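Local coordinates for protein probable ribosomal RNA small subunit methyltransferase (Thermus thermophilus, PDB 3DMF) that probably transfers methyl groups from S-adenosylmethionine to a base of the small-subunit ribosomal RNA, at residues I302-P307 against F336-N341. Residues are numbered along the deposited sequence; the frame is centred on the assembly and turned at random.
Sequences IVTNPP and FFLVSN. With SAM (S-adenosylmethionine), chain H.
Asn305-Pro306-Pro307 begins the NPPF motif of Rossmann-like N-methyltransferases, and its strand 299-304 pairs in parallel with strand 334-340. The strands are joined through helix 317-329 as a beta-alpha-beta crossover. Between residues 302-304 and 337-339 three backbone hydrogen bonds form: Phe337 N to Ile302 O, Thr304 N to Phe337 O, and Val339 N to Thr304 O. The middle one is the most bent, with 139° at the hydrogen.

On the face carrying Ile302, Thr304, Phe336 and Leu338, the Phe336 ring reaches across toward Thr304, with Ile302 O at its edge. Ring atom CE1 of Phe336 lies 3.6 Å from Thr304 CG2, which approaches obliquely. That methyl sits between the backbone N and the carbonyl carbon of Thr304, which turns it to Phe336 and Leu338. The hydroxyl, anti to the backbone N (chi1 -173°), bonds to Leu240 O. Helices 317-329 and 346-354 cover this face.

Past the paired residues the chain turns into the cofactor site. Pro306 CG packs 3.8 Å from Leu338 CD1, the two side chains roughly perpendicular. Asn305 belongs to the S-adenosylmethionine site and also to the guanosine site of this protein; here the cofactor is present. Its CB rests 3.7 Å from Val339 CG1, while its ND2 is hydrogen-bonded to Ser216 OG, which also bonds the cofactor. This probably fixes the amide's rotation. A water lies 2.9 Å from both Pro306 O and Val339 O and bridges the motif to the end of the neighbouring strand. The methyl carbon CE of S-adenosylmethionine lies 3.2 Å from Asn305 O and 3.5 Å from Pro306 O.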
# COMPACT_ATOMS: atom_id res chain seq x y z
N ILE A 302 2.83 -12.11 17.20
CA ILE A 302 2.39 -11.28 16.07
C ILE A 302 2.47 -9.82 16.48
O ILE A 302 2.09 -9.48 17.59
CB ILE A 302 0.98 -11.72 15.57
CG1 ILE A 302 1.05 -13.17 15.08
CG2 ILE A 302 0.48 -10.78 14.45
CD1 ILE A 302 -0.27 -13.76 14.57
N VAL A 303 3.04 -8.98 15.60
CA VAL A 303 3.21 -7.55 15.88
C VAL A 303 2.60 -6.74 14.77
O VAL A 303 2.60 -7.18 13.62
CB VAL A 303 4.71 -7.13 16.06
CG1 VAL A 303 5.33 -7.83 17.25
CG2 VAL A 303 5.52 -7.37 14.79
N THR A 304 2.10 -5.55 15.10
CA THR A 304 1.59 -4.66 14.07
C THR A 304 1.52 -3.21 14.51
O THR A 304 1.10 -2.91 15.63
CB THR A 304 0.20 -5.13 13.53
OG1 THR A 304 -0.18 -4.31 12.41
CG2 THR A 304 -0.92 -5.07 14.61
N ASN A 305 1.97 -2.34 13.61
CA ASN A 305 1.57 -0.93 13.59
C ASN A 305 0.58 -0.81 12.41
O ASN A 305 1.01 -0.67 11.26
CB ASN A 305 2.79 -0.01 13.41
CG ASN A 305 2.42 1.44 13.45
OD1 ASN A 305 1.23 1.78 13.46
ND2 ASN A 305 3.42 2.32 13.46
N PRO A 306 -0.74 -0.92 12.67
CA PRO A 306 -1.70 -0.99 11.56
C PRO A 306 -1.88 0.34 10.85
O PRO A 306 -1.60 1.39 11.44
CB PRO A 306 -3.02 -1.42 12.24
CG PRO A 306 -2.68 -1.79 13.60
CD PRO A 306 -1.41 -1.06 13.97
N PRO A 307 -2.39 0.30 9.62
CA PRO A 307 -2.68 1.55 8.92
C PRO A 307 -3.80 2.31 9.64
O PRO A 307 -4.59 1.70 10.39
CB PRO A 307 -3.16 1.08 7.54
CG PRO A 307 -3.64 -0.29 7.75
CD PRO A 307 -2.79 -0.88 8.84
N PHE A 336 0.25 -11.10 21.08
CA PHE A 336 -0.03 -10.07 20.07
C PHE A 336 0.31 -8.70 20.64
O PHE A 336 -0.09 -8.37 21.77
CB PHE A 336 -1.52 -10.14 19.73
CG PHE A 336 -1.97 -9.15 18.68
CD1 PHE A 336 -1.23 -8.93 17.51
CD2 PHE A 336 -3.20 -8.51 18.82
CE1 PHE A 336 -1.71 -8.02 16.53
CE2 PHE A 336 -3.68 -7.62 17.86
CZ PHE A 336 -2.94 -7.38 16.72
N PHE A 337 1.05 -7.91 19.85
CA PHE A 337 1.36 -6.52 20.20
C PHE A 337 0.83 -5.64 19.08
O PHE A 337 1.13 -5.88 17.91
CB PHE A 337 2.86 -6.28 20.31
CG PHE A 337 3.53 -7.01 21.42
CD1 PHE A 337 3.80 -6.37 22.63
CD2 PHE A 337 3.93 -8.34 21.27
CE1 PHE A 337 4.42 -7.02 23.66
CE2 PHE A 337 4.58 -9.01 22.33
CZ PHE A 337 4.82 -8.34 23.51
N LEU A 338 0.08 -4.60 19.45
CA LEU A 338 -0.48 -3.65 18.49
C LEU A 338 -0.24 -2.25 19.02
O LEU A 338 -0.41 -2.01 20.22
CB LEU A 338 -1.98 -3.88 18.29
CG LEU A 338 -2.77 -2.95 17.37
CD1 LEU A 338 -3.90 -3.69 16.71
CD2 LEU A 338 -3.30 -1.75 18.17
N VAL A 339 0.17 -1.34 18.13
CA VAL A 339 0.38 0.06 18.52
C VAL A 339 -0.54 0.96 17.72
O VAL A 339 -0.73 0.78 16.51
CB VAL A 339 1.88 0.49 18.43
CG1 VAL A 339 2.37 0.56 17.01
CG2 VAL A 339 2.12 1.88 19.12
N SER A 340 -1.15 1.93 18.41
CA SER A 340 -2.01 2.87 17.72
C SER A 340 -2.11 4.23 18.38
O SER A 340 -1.62 4.46 19.49
CB SER A 340 -3.39 2.26 17.46
OG SER A 340 -4.28 2.50 18.52
N ASN A 341 -2.76 5.13 17.66
CA ASN A 341 -3.11 6.42 18.20
C ASN A 341 -3.99 6.20 19.44
O ASN A 341 -4.77 5.24 19.50
CB ASN A 341 -3.77 7.25 17.11
CG ASN A 341 -2.86 7.45 15.90
OD1 ASN A 341 -1.62 7.47 16.03
ND2 ASN A 341 -3.45 7.58 14.71
N SAM H . 5.41 -1.98 10.16
CA SAM H . 5.88 -0.73 9.49
C SAM H . 6.38 0.26 10.54
O SAM H . 6.07 0.05 11.71
OXT SAM H . 7.04 1.22 10.19
CB SAM H . 4.79 -0.04 8.67
CG SAM H . 3.55 0.36 9.47
SD SAM H . 2.33 1.31 8.51
CE SAM H . 1.43 2.18 9.83
C5' SAM H . 1.08 0.08 8.06
C4' SAM H . 1.50 -0.80 6.89
O4' SAM H . 0.36 -1.61 6.57
C3' SAM H . 1.94 -0.05 5.62
O3' SAM H . 3.22 -0.47 5.23
C2' SAM H . 0.85 -0.46 4.62
O2' SAM H . 1.22 -0.42 3.24
C1' SAM H . 0.45 -1.81 5.17
N9 SAM H . -0.85 -2.28 4.66
C8 SAM H . -1.95 -1.55 4.27
N7 SAM H . -2.92 -2.42 3.87
C5 SAM H . -2.43 -3.68 3.98
C6 SAM H . -2.96 -4.94 3.68
N6 SAM H . -4.17 -5.13 3.15
N1 SAM H . -2.16 -6.03 3.94
C2 SAM H . -0.89 -5.94 4.43
N3 SAM H . -0.33 -4.70 4.70
C4 SAM H . -1.13 -3.60 4.48
O HOH W 1 -1.61 2.28 14.21